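Local atomic coordinates of fructuronate-tagaturonate epimerase UxaE from Cohnella laeviribosi in complex with 1 glycerol (Cohnella laeviribosi, PDB entry 6IL9), a protein that catalyses the epimerisation that interconverts D-tagaturonate and D-fructuronate, probably at the zinc site of its TIM barrel. Residues Q5-I8 with E9-A12; N71-V74 with L75-H78; Y144-Q148 with E149-E153; R389-Q392 with Y393-H397; H439-Y442 with G443-Q447. One frame throughout, in Å; residues are numbered along the deposited sequence.

Contact 1: Q5-I8 with E9-A12; sequences QSII and ERLA
Ser-6 OG is taken by two nitrogens of Arg-10, one turn further along the same helix: NE donates to it at 3.0 Å and NH2 at 3.2 Å. The NE bond is the straighter, with 151° at the hydrogen. The hydroxyl oxygen sits at the guanidinium edge close to its plane, so that the NE and NH2 side of the group closes on a single atom. Ser-6 carries OG opposite its own backbone N (chi1 170°), and the arginine chain folds back at chi3 to meet it. One face of the guanidinium lies over Ile-7 CA, and NH2 passes 3.3 Å from Ile-7 CG1. NH2 has a stronger partner in Glu-37, with which it forms a salt bridge, so that one nitrogen serves both the serine and the acid.

Beside this pair, Gln-5 and Glu-9 run alongside each other and point the same way, their amide and carboxylate planes 39° apart. The carboxylate touches with Glu-9 OE1, 3.4 Å from Gln-5 CG. A water accepts from Gln-5 NE2 at 3.1 Å; its apparent bond to Glu-9 OE2 is so short that its details are doubtful. Beneath the side chains, successive backbone bonds hold the turn, the shortest from Leu-11 N to Ile-7 O at 2.8 Å.

Ile-7, Ile-8 and Leu-11 lean the other way, onto Ile-34, Val-43, Val-62 and Leu-64 of strands 29-36, 39-45 and 62-66. Polar groups along one flank and branched aliphatic ones along another make this an amphipathic helix, packed against the antiparallel sheet of the N-terminal region.

Contact 2: N71-V74 with L75-H78; sequences NRLV and LNRH
Asn-71 to Val-74 hand their carbonyls to the N-H groups of Leu-75 to His-78 in ordinary helical i to i+4 bonds, from 2.8 Å between Arg-72 O and Asn-76 N to 3.3 Å between Val-74 O and His-78 N, the longest of these four being the last.

The side-chain link lies between Arg-72 and Asn-76. Arg-72 NH1 donates to Asn-76 OD1 at 2.9 Å, with 152° at the hydrogen; the donor lies in the plane of the amide carbonyl, and the oxygen sits near the guanidinium plane. The two flat groups are nevertheless turned 65° apart. Bends at chi2 (-94°) and chi3 bring the guanidinium back over the next turn, and CD passes 3.4 Å from the same OD1. NE forms a salt bridge with Asp-140 of helix 135-149, and Asn-76 ND2 is bonded to Thr-82.

On another flank Val-74 is shared by two residues. Arg-77 crosses it, with Val-74 CA over a face of the guanidinium and NH1 3.9 Å from Val-74 CG2. The His-78 ring approaches by its edge, its CD2 3.1 Å from Val-74 O. Glu-53 draws both polar ends together, pairing with Arg-77 NH1 and His-78 NE2.

With a leucine in place of Arg-72, Asp-140 would probably be left without its cationic mate and the Asn-76 amide would be less firmly held. The chemistry implies a helix tied to its neighbours by salt bridges from Arg-72 and Arg-77 and a hydrogen bond from His-78, the last two meeting at Glu-53 of helix 49-53, whose negative charge would probably favour a protonated imidazole.

Contact 3: Y144-Q148 with E149-E153; sequences YAVFQ and EGYTE
Backbone bonds between Ala-145 to Phe-147 and Glu-149 to Tyr-151 end the helix. Glu-149 N still makes the regular bond to Ala-145 O, at 3.1 Å. Beyond it the pattern changes: Tyr-151 N reaches Val-146 O at 2.9 Å, lying in the carbonyl plane, while Gly-150 N turns to Phe-147 O at 3.2 Å from well above the carbonyl plane, away from the lone pairs. Gly-150 has a phi of 58°, a conformation easiest for a residue without CB. This is a Schellman motif, which stops helix 135-149 and turns the chain toward barrel strand 156-162.

Apolar contact follows the same turn. Val-146 CG1 meets Tyr-151 CD2 at 4.0 Å, the valine crossing the ring at a slant. Tyr-151 extends with CG opposite its backbone N (chi1 -180°), taking the ring out to Val-108. Phe-147 points away from the turn and packs on His-24, edge-to-face on Phe-79, and on Leu-75.

Polar contact belongs to Gln-148 and Glu-149, neighbours that run side by side with amide and carboxylate planes 48° apart. Gln-148 NE2 comes to 3.5 Å from Glu-149 OE2 and donates to a water at 3.1 Å; the water lies so close to the same OE2 that this part of the bridge is doubtful. Their stronger partners belong to other parts of the chain. Gln-148 OE1 accepts from Lys-40, while the buried carboxylate of Glu-149 is satisfied by a salt bridge from OE1 to Arg-112 and a hydrogen bond from Gln-109 to OE2.

Contact 4: R389-Q392 with Y393-H397; sequences RMHQ and YALEH
Arg-389 to Gln-392 offer four carbonyls, and each is satisfied by the N-H four residues on, in Tyr-393 to Glu-396. The shortest of these bonds joins Ala-394 N to Met-390 O at 2.9 Å. The longest joins Tyr-393 N to Arg-389 O at 3.1 Å.

The side chains meet mostly through carbon. Leu-395 CD1 comes up to the edge of the His-391 ring, 3.7 Å from CD2. The imidazole's other side is polar: ND1 is hydrogen-bonded to Tyr-387 OH one turn earlier, which fixes the ring's rotation. Gln-392 bends at chi2 (56°), carrying its amide over the same leucine methyl, with OE1 3.9 Å from Leu-395 CD1. Its CG lies 3.8 Å from Glu-396 OE2; the amide and carboxylate planes are 56° apart, with no bond between them.

All this belongs to helix 384-402, in the helical region that follows the last strand of the TIM barrel. Its inner side, with Met-390, His-391, Ala-394 and Leu-395, rests on Leu-437 of helix 432-440 and Leu-445 of helix 442-446.

Polar ends at the margins find partners elsewhere. Arg-389 NH2 donates to the backbone oxygen of Leu-456, and its ion pair with Glu-460 is long and weak. His-397 ND1 is bonded to Glu-400. His-397 also reaches over Tyr-393, its CD2 standing 3.3 Å above the ring plane, over the centre, while Phe-457 meets the tyrosine edge-to-face. His-397 N closes the next turn with a bond of 3.3 Å to Ala-394 O and a weak one to Tyr-393 O.

Contact 5: H439-Y442 with G443-Q447; sequences HITY and GLLLQ
Thr-441 O accepts from Leu-445 N at 2.9 Å, nearly in line with the carbonyl bond, and Tyr-442 O accepts from Leu-446 N at the same 2.9 Å; these two bonds open helix 442-446. Thr-441 holds the N-cap position, yet its side chain does no capping. OG1 is instead hydrogen-bonded to Leu-437 O, and Leu-445 CD1 lies against it at 3.5 Å. A water serves the first turn: it accepts from Leu-444 N at 3.0 Å and donates to Ile-440 O at 2.9 Å, bridging the break between the two helices.

Tyr-442 and Gly-443 meet by a CH-pi contact. Gly-443 CA stands 4.2 Å from the ring centroid, 25° off the ring normal, and Gly-443 N lies over the same ring, 3.0 Å from CG. The ring comes back over its neighbour because chi1 is 68°, wedging CG between the backbone N and carbonyl carbon. Outward, Tyr-442 OH is hydrogen-bonded to Tyr-405 OH, and Arg-99 makes a cation-pi contact with the ring. With an alanine at Tyr-442, Tyr-405 would probably lose this hydroxyl partner and Arg-99 its aromatic face, and a gap would open over Gly-443.

Just before the break, His-439 NE2 is bonded to the phosphate of the phosphoserine at position 346; the Tyr-442 side chain is about 12 Å from the zinc. The joint between helices 432-440 and 442-446 is thus wedged among helices: Tyr-442 packs on 125-131 and, with Leu-445, on Trp-372 of 369-382, while Thr-441 and Leu-444 face 384-402.

In the fold
Each contact is local, within one continuous piece of chain, so none closes a long loop; they follow in series, and none nests in or crosses another. Contact 1 lies on the N-terminal helix, over the antiparallel sheet, with no touch to the others. Contact 2 follows that sheet and precedes the barrel; contact 3 lies between helix 135-149 and the third barrel strand. These two meet, Tyr-144 packing on Asn-71 and Leu-75, and so tie the N-terminal region to the barrel. Contacts 4 and 5 come after the last barrel strand and also touch, through Ala-394 with Thr-441 and Met-390 with Leu-445. Contacts 3 and 5 stand about 29 Å apart, centre to centre.

Contact 1: Q5-I8 with E9-A12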
# COMPACT_ATOMS: atom_id res chain seq x y z
N GLN A 5 -4.29 -27.34 -26.30
CA GLN A 5 -5.40 -28.00 -26.96
C GLN A 5 -6.33 -28.67 -25.96
O GLN A 5 -7.56 -28.63 -26.12
CB GLN A 5 -4.86 -29.02 -27.97
CG GLN A 5 -5.90 -29.77 -28.76
CD GLN A 5 -5.27 -30.58 -29.89
OE1 GLN A 5 -4.63 -30.02 -30.78
NE2 GLN A 5 -5.44 -31.90 -29.84
N SER A 6 -5.78 -29.28 -24.91
CA SER A 6 -6.61 -29.91 -23.89
C SER A 6 -7.51 -28.88 -23.21
O SER A 6 -8.73 -29.07 -23.10
CB SER A 6 -5.73 -30.64 -22.87
OG SER A 6 -6.48 -31.06 -21.74
N ILE A 7 -6.92 -27.77 -22.77
CA ILE A 7 -7.68 -26.73 -22.08
C ILE A 7 -8.78 -26.18 -22.98
O ILE A 7 -9.94 -26.04 -22.56
CB ILE A 7 -6.74 -25.62 -21.60
CG1 ILE A 7 -5.81 -26.16 -20.52
CG2 ILE A 7 -7.53 -24.41 -21.11
CD1 ILE A 7 -4.57 -25.31 -20.30
N ILE A 8 -8.44 -25.86 -24.23
CA ILE A 8 -9.41 -25.28 -25.15
C ILE A 8 -10.56 -26.24 -25.40
O ILE A 8 -11.73 -25.84 -25.42
CB ILE A 8 -8.71 -24.87 -26.46
CG1 ILE A 8 -7.79 -23.67 -26.21
CG2 ILE A 8 -9.74 -24.53 -27.53
CD1 ILE A 8 -6.74 -23.48 -27.29
N GLU A 9 -10.26 -27.53 -25.56
CA GLU A 9 -11.32 -28.51 -25.80
C GLU A 9 -12.20 -28.67 -24.57
O GLU A 9 -13.43 -28.72 -24.69
CB GLU A 9 -10.71 -29.85 -26.23
CG GLU A 9 -10.35 -29.86 -27.72
CD GLU A 9 -9.44 -31.01 -28.13
OE1 GLU A 9 -8.99 -31.02 -29.29
OE2 GLU A 9 -9.17 -31.89 -27.28
N ARG A 10 -11.60 -28.73 -23.37
CA ARG A 10 -12.40 -28.83 -22.16
C ARG A 10 -13.22 -27.56 -21.91
O ARG A 10 -14.32 -27.64 -21.34
CB ARG A 10 -11.51 -29.13 -20.96
CG ARG A 10 -10.98 -30.55 -20.99
CD ARG A 10 -10.08 -30.84 -19.83
NE ARG A 10 -8.76 -30.27 -19.98
CZ ARG A 10 -8.19 -29.46 -19.08
NH1 ARG A 10 -8.85 -29.12 -17.99
NH2 ARG A 10 -6.96 -29.01 -19.28
N LEU A 11 -12.70 -26.41 -22.31
CA LEU A 11 -13.48 -25.18 -22.22
C LEU A 11 -14.72 -25.28 -23.09
O LEU A 11 -15.83 -24.93 -22.66
CB LEU A 11 -12.62 -23.99 -22.62
CG LEU A 11 -13.34 -22.64 -22.68
CD1 LEU A 11 -13.87 -22.27 -21.31
CD2 LEU A 11 -12.39 -21.57 -23.18
N ALA A 12 -14.55 -25.76 -24.33
CA ALA A 12 -15.70 -25.95 -25.21
C ALA A 12 -16.71 -26.91 -24.60
O ALA A 12 -17.93 -26.71 -24.75
CB ALA A 12 -15.22 -26.47 -26.57
O HOH W 1 -7.17 -33.19 -27.64

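Contact 2: N71-V74 with L75-H78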
# COMPACT_ATOMS: atom_id res chain seq x y z
N ASN A 71 1.09 -9.27 -22.51
CA ASN A 71 -0.34 -9.32 -22.77
C ASN A 71 -1.10 -8.30 -21.93
O ASN A 71 -2.17 -7.84 -22.35
CB ASN A 71 -0.87 -10.73 -22.53
CG ASN A 71 -0.58 -11.66 -23.70
OD1 ASN A 71 -0.37 -11.21 -24.83
ND2 ASN A 71 -0.57 -12.97 -23.43
N ARG A 72 -0.57 -7.93 -20.77
CA ARG A 72 -1.19 -6.86 -20.00
C ARG A 72 -1.10 -5.54 -20.75
O ARG A 72 -2.05 -4.74 -20.74
CB ARG A 72 -0.54 -6.73 -18.62
CG ARG A 72 -1.30 -5.83 -17.66
CD ARG A 72 -0.77 -4.39 -17.68
NE ARG A 72 0.50 -4.29 -16.98
CZ ARG A 72 1.17 -3.16 -16.76
NH1 ARG A 72 0.68 -2.01 -17.20
NH2 ARG A 72 2.31 -3.19 -16.10
N LEU A 73 0.02 -5.29 -21.42
CA LEU A 73 0.15 -4.05 -22.18
C LEU A 73 -0.82 -4.04 -23.35
O LEU A 73 -1.38 -2.99 -23.69
CB LEU A 73 1.59 -3.88 -22.65
CG LEU A 73 2.65 -3.85 -21.54
CD1 LEU A 73 4.05 -3.76 -22.10
CD2 LEU A 73 2.38 -2.68 -20.61
N VAL A 74 -1.05 -5.20 -23.96
CA VAL A 74 -2.06 -5.29 -25.01
C VAL A 74 -3.45 -4.97 -24.45
O VAL A 74 -4.22 -4.21 -25.05
CB VAL A 74 -2.02 -6.69 -25.66
CG1 VAL A 74 -3.09 -6.79 -26.74
CG2 VAL A 74 -0.64 -6.97 -26.21
N LEU A 75 -3.78 -5.54 -23.29
CA LEU A 75 -5.08 -5.23 -22.69
C LEU A 75 -5.18 -3.74 -22.36
O LEU A 75 -6.24 -3.13 -22.53
CB LEU A 75 -5.30 -6.07 -21.43
CG LEU A 75 -5.54 -7.57 -21.57
CD1 LEU A 75 -6.00 -8.14 -20.23
CD2 LEU A 75 -6.56 -7.87 -22.65
N ASN A 76 -4.08 -3.14 -21.90
CA ASN A 76 -4.07 -1.71 -21.60
C ASN A 76 -4.46 -0.89 -22.83
O ASN A 76 -5.17 0.11 -22.72
CB ASN A 76 -2.69 -1.27 -21.12
CG ASN A 76 -2.42 -1.58 -19.65
OD1 ASN A 76 -1.28 -1.44 -19.20
ND2 ASN A 76 -3.44 -2.00 -18.91
N ARG A 77 -3.98 -1.30 -24.01
CA ARG A 77 -4.25 -0.53 -25.22
C ARG A 77 -5.72 -0.60 -25.62
O ARG A 77 -6.28 0.39 -26.10
CB ARG A 77 -3.36 -1.01 -26.37
CG ARG A 77 -3.72 -0.38 -27.72
CD ARG A 77 -2.63 -0.58 -28.77
NE ARG A 77 -2.23 -1.99 -28.90
CZ ARG A 77 -1.16 -2.52 -28.33
NH1 ARG A 77 -0.88 -3.82 -28.50
NH2 ARG A 77 -0.37 -1.78 -27.56
N HIS A 78 -6.36 -1.75 -25.43
CA HIS A 78 -7.72 -1.95 -25.90
C HIS A 78 -8.77 -1.72 -24.82
O HIS A 78 -9.95 -1.56 -25.15
CB HIS A 78 -7.88 -3.36 -26.47
CG HIS A 78 -7.01 -3.62 -27.67
ND1 HIS A 78 -7.49 -3.54 -28.96
CD2 HIS A 78 -5.70 -3.94 -27.77
CE1 HIS A 78 -6.51 -3.80 -29.81
NE2 HIS A 78 -5.41 -4.05 -29.11

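Contact 3: Y144-Q148 with E149-E153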
# COMPACT_ATOMS: atom_id res chain seq x y z
N TYR A 144 -4.91 -7.14 -14.29
CA TYR A 144 -5.62 -8.38 -14.54
C TYR A 144 -6.77 -8.58 -13.56
O TYR A 144 -7.78 -9.20 -13.90
CB TYR A 144 -4.64 -9.55 -14.49
CG TYR A 144 -3.84 -9.75 -15.76
CD1 TYR A 144 -4.48 -9.99 -16.97
CD2 TYR A 144 -2.46 -9.72 -15.74
CE1 TYR A 144 -3.76 -10.19 -18.13
CE2 TYR A 144 -1.72 -9.91 -16.91
CZ TYR A 144 -2.39 -10.15 -18.09
OH TYR A 144 -1.65 -10.35 -19.24
N ALA A 145 -6.62 -8.05 -12.35
CA ALA A 145 -7.68 -8.16 -11.36
C ALA A 145 -8.93 -7.39 -11.78
O ALA A 145 -10.05 -7.91 -11.68
CB ALA A 145 -7.19 -7.67 -10.00
N VAL A 146 -8.77 -6.14 -12.23
CA VAL A 146 -9.97 -5.40 -12.60
C VAL A 146 -10.58 -5.98 -13.87
O VAL A 146 -11.80 -5.91 -14.07
CB VAL A 146 -9.71 -3.89 -12.75
CG1 VAL A 146 -9.26 -3.29 -11.43
CG2 VAL A 146 -8.71 -3.59 -13.87
N PHE A 147 -9.76 -6.57 -14.74
CA PHE A 147 -10.29 -7.23 -15.93
C PHE A 147 -11.09 -8.47 -15.53
O PHE A 147 -12.22 -8.67 -15.98
CB PHE A 147 -9.15 -7.59 -16.88
CG PHE A 147 -9.60 -8.11 -18.23
CD1 PHE A 147 -9.93 -7.23 -19.26
CD2 PHE A 147 -9.67 -9.47 -18.47
CE1 PHE A 147 -10.34 -7.71 -20.49
CE2 PHE A 147 -10.08 -9.96 -19.71
CZ PHE A 147 -10.41 -9.07 -20.72
N GLN A 148 -10.52 -9.30 -14.65
CA GLN A 148 -11.20 -10.50 -14.18
C GLN A 148 -12.56 -10.19 -13.58
O GLN A 148 -13.53 -10.92 -13.80
CB GLN A 148 -10.33 -11.22 -13.15
CG GLN A 148 -10.99 -12.45 -12.56
CD GLN A 148 -10.10 -13.13 -11.54
OE1 GLN A 148 -8.90 -13.27 -11.74
NE2 GLN A 148 -10.70 -13.57 -10.45
N GLU A 149 -12.64 -9.12 -12.79
CA GLU A 149 -13.85 -8.76 -12.07
C GLU A 149 -14.72 -7.76 -12.81
O GLU A 149 -15.77 -7.37 -12.28
CB GLU A 149 -13.48 -8.17 -10.70
CG GLU A 149 -12.74 -9.13 -9.80
CD GLU A 149 -13.62 -10.30 -9.37
OE1 GLU A 149 -14.85 -10.11 -9.25
OE2 GLU A 149 -13.06 -11.39 -9.16
N GLY A 150 -14.33 -7.35 -14.01
CA GLY A 150 -15.12 -6.39 -14.77
C GLY A 150 -15.34 -5.10 -14.02
O GLY A 150 -16.45 -4.56 -14.03
N TYR A 151 -14.31 -4.62 -13.33
CA TYR A 151 -14.40 -3.42 -12.51
C TYR A 151 -13.85 -2.26 -13.33
O TYR A 151 -12.64 -2.14 -13.51
CB TYR A 151 -13.62 -3.60 -11.22
CG TYR A 151 -13.65 -2.41 -10.28
CD1 TYR A 151 -14.68 -2.26 -9.37
CD2 TYR A 151 -12.62 -1.47 -10.28
CE1 TYR A 151 -14.71 -1.18 -8.49
CE2 TYR A 151 -12.63 -0.39 -9.41
CZ TYR A 151 -13.68 -0.26 -8.51
OH TYR A 151 -13.70 0.81 -7.65
N THR A 152 -14.75 -1.41 -13.83
CA THR A 152 -14.37 -0.36 -14.77
C THR A 152 -14.30 1.01 -14.12
O THR A 152 -14.05 2.00 -14.83
CB THR A 152 -15.36 -0.32 -15.94
OG1 THR A 152 -16.65 0.09 -15.46
CG2 THR A 152 -15.49 -1.69 -16.58
N GLU A 153 -14.51 1.11 -12.81
CA GLU A 153 -14.56 2.40 -12.13
C GLU A 153 -13.20 3.06 -11.98
O GLU A 153 -13.14 4.25 -11.67
CB GLU A 153 -15.19 2.24 -10.74
CG GLU A 153 -16.70 2.13 -10.77
CD GLU A 153 -17.19 0.86 -11.40
OE1 GLU A 153 -16.66 -0.22 -11.05
OE2 GLU A 153 -18.09 0.92 -12.26
O HOH W 2 -13.81 -13.46 -10.15

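Contact 4: R389-Q392 with Y393-H397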
# COMPACT_ATOMS: atom_id res chain seq x y z
N ARG A 389 5.67 -25.45 9.65
CA ARG A 389 7.02 -25.25 9.15
C ARG A 389 7.34 -23.77 8.96
O ARG A 389 8.45 -23.32 9.27
CB ARG A 389 7.21 -26.03 7.85
CG ARG A 389 7.20 -27.55 8.06
CD ARG A 389 7.30 -28.28 6.74
NE ARG A 389 8.41 -27.76 5.96
CZ ARG A 389 8.32 -27.32 4.71
NH1 ARG A 389 7.14 -27.33 4.09
NH2 ARG A 389 9.39 -26.86 4.09
N MET A 390 6.38 -23.01 8.42
CA MET A 390 6.60 -21.57 8.21
C MET A 390 6.70 -20.82 9.54
O MET A 390 7.56 -19.94 9.69
CB MET A 390 5.47 -20.99 7.35
CG MET A 390 5.41 -21.54 5.91
SD MET A 390 4.10 -20.85 4.83
CE MET A 390 4.64 -19.15 4.66
N HIS A 391 5.84 -21.16 10.50
CA HIS A 391 5.85 -20.48 11.80
C HIS A 391 7.16 -20.74 12.52
O HIS A 391 7.79 -19.81 13.05
CB HIS A 391 4.63 -20.97 12.60
CG HIS A 391 4.52 -20.43 14.00
ND1 HIS A 391 3.39 -19.75 14.44
CD2 HIS A 391 5.34 -20.54 15.07
CE1 HIS A 391 3.54 -19.45 15.71
NE2 HIS A 391 4.71 -19.90 16.12
N GLN A 392 7.62 -22.00 12.51
CA GLN A 392 8.88 -22.33 13.18
C GLN A 392 10.06 -21.62 12.53
O GLN A 392 10.96 -21.13 13.22
CB GLN A 392 9.08 -23.85 13.19
CG GLN A 392 10.18 -24.31 14.14
CD GLN A 392 9.95 -23.87 15.57
OE1 GLN A 392 8.88 -24.09 16.15
NE2 GLN A 392 10.96 -23.24 16.17
N TYR A 393 10.07 -21.55 11.20
CA TYR A 393 11.12 -20.84 10.48
C TYR A 393 11.12 -19.36 10.83
O TYR A 393 12.18 -18.76 11.06
CB TYR A 393 10.94 -21.04 8.98
CG TYR A 393 12.11 -20.63 8.10
CD1 TYR A 393 12.20 -19.35 7.59
CD2 TYR A 393 13.09 -21.55 7.74
CE1 TYR A 393 13.25 -18.97 6.77
CE2 TYR A 393 14.13 -21.19 6.92
CZ TYR A 393 14.22 -19.91 6.44
OH TYR A 393 15.26 -19.55 5.62
N ALA A 394 9.93 -18.76 10.89
CA ALA A 394 9.82 -17.36 11.30
C ALA A 394 10.41 -17.15 12.69
O ALA A 394 11.13 -16.17 12.92
CB ALA A 394 8.36 -16.93 11.25
N LEU A 395 10.11 -18.04 13.63
CA LEU A 395 10.69 -17.95 14.97
C LEU A 395 12.21 -17.99 14.89
O LEU A 395 12.89 -17.22 15.58
CB LEU A 395 10.19 -19.10 15.84
CG LEU A 395 8.81 -19.00 16.46
CD1 LEU A 395 8.42 -20.35 17.08
CD2 LEU A 395 8.76 -17.90 17.51
N GLU A 396 12.75 -18.88 14.06
CA GLU A 396 14.19 -19.07 14.00
C GLU A 396 14.91 -17.89 13.38
O GLU A 396 16.10 -17.69 13.65
CB GLU A 396 14.50 -20.35 13.23
CG GLU A 396 14.18 -21.61 14.02
CD GLU A 396 14.22 -22.87 13.17
OE1 GLU A 396 14.56 -22.78 11.97
OE2 GLU A 396 13.89 -23.95 13.72
N HIS A 397 14.23 -17.10 12.55
CA HIS A 397 14.87 -16.02 11.80
C HIS A 397 14.28 -14.65 12.12
O HIS A 397 14.57 -13.68 11.41
CB HIS A 397 14.77 -16.30 10.30
CG HIS A 397 15.50 -17.54 9.88
ND1 HIS A 397 16.86 -17.57 9.68
CD2 HIS A 397 15.05 -18.80 9.64
CE1 HIS A 397 17.22 -18.79 9.33
NE2 HIS A 397 16.15 -19.55 9.30

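Contact 5: H439-Y442 with G443-Q447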
# COMPACT_ATOMS: atom_id res chain seq x y z
N HIS A 439 3.95 -11.34 10.08
CA HIS A 439 3.80 -10.16 9.22
C HIS A 439 5.15 -9.76 8.65
O HIS A 439 5.29 -9.56 7.44
CB HIS A 439 3.20 -9.01 10.05
CG HIS A 439 2.77 -7.81 9.24
ND1 HIS A 439 3.64 -7.07 8.46
CD2 HIS A 439 1.57 -7.19 9.15
CE1 HIS A 439 2.99 -6.07 7.90
NE2 HIS A 439 1.73 -6.12 8.30
N ILE A 440 6.16 -9.69 9.51
CA ILE A 440 7.43 -9.06 9.18
C ILE A 440 8.40 -10.03 8.52
O ILE A 440 9.35 -9.58 7.86
CB ILE A 440 7.94 -8.46 10.51
CG1 ILE A 440 7.38 -7.06 10.73
CG2 ILE A 440 9.40 -8.46 10.64
CD1 ILE A 440 5.93 -6.97 10.90
N THR A 441 8.16 -11.34 8.62
CA THR A 441 9.03 -12.36 8.06
C THR A 441 8.59 -12.81 6.67
O THR A 441 9.08 -13.83 6.18
CB THR A 441 9.11 -13.57 9.00
OG1 THR A 441 7.80 -14.05 9.33
CG2 THR A 441 9.88 -13.23 10.30
N TYR A 442 7.69 -12.06 6.01
CA TYR A 442 7.20 -12.47 4.69
C TYR A 442 8.35 -12.67 3.70
O TYR A 442 8.34 -13.63 2.91
CB TYR A 442 6.22 -11.43 4.14
CG TYR A 442 6.86 -10.10 3.80
CD1 TYR A 442 7.19 -9.19 4.80
CD2 TYR A 442 7.15 -9.76 2.49
CE1 TYR A 442 7.79 -7.97 4.49
CE2 TYR A 442 7.74 -8.54 2.17
CZ TYR A 442 8.06 -7.66 3.17
OH TYR A 442 8.64 -6.46 2.85
N GLY A 443 9.32 -11.76 3.70
CA GLY A 443 10.40 -11.84 2.73
C GLY A 443 11.30 -13.04 2.99
O GLY A 443 11.63 -13.80 2.07
N LEU A 444 11.68 -13.24 4.25
CA LEU A 444 12.49 -14.40 4.63
C LEU A 444 11.79 -15.71 4.29
O LEU A 444 12.43 -16.69 3.93
CB LEU A 444 12.79 -14.38 6.12
CG LEU A 444 13.63 -13.25 6.69
CD1 LEU A 444 13.46 -13.26 8.19
CD2 LEU A 444 15.08 -13.45 6.28
N LEU A 445 10.47 -15.77 4.49
CA LEU A 445 9.73 -16.99 4.22
C LEU A 445 9.59 -17.24 2.73
O LEU A 445 9.80 -18.36 2.24
CB LEU A 445 8.35 -16.93 4.87
CG LEU A 445 8.33 -17.05 6.40
CD1 LEU A 445 7.00 -16.54 6.98
CD2 LEU A 445 8.55 -18.50 6.81
N LEU A 446 9.22 -16.19 1.98
CA LEU A 446 8.98 -16.32 0.55
C LEU A 446 10.26 -16.67 -0.20
O LEU A 446 10.22 -17.43 -1.19
CB LEU A 446 8.40 -15.01 0.00
CG LEU A 446 6.94 -14.86 -0.44
CD1 LEU A 446 6.08 -16.10 -0.19
CD2 LEU A 446 6.32 -13.60 0.19
N GLN A 447 11.39 -16.13 0.23
CA GLN A 447 12.64 -16.37 -0.48
C GLN A 447 13.44 -17.55 0.08
O GLN A 447 14.50 -17.86 -0.45
CB GLN A 447 13.50 -15.10 -0.48
CG GLN A 447 12.76 -13.88 -1.02
CD GLN A 447 13.09 -13.54 -2.46
OE1 GLN A 447 12.69 -14.25 -3.40
NE2 GLN A 447 13.82 -12.45 -2.66
O HOH W 3 11.04 -10.77 5.84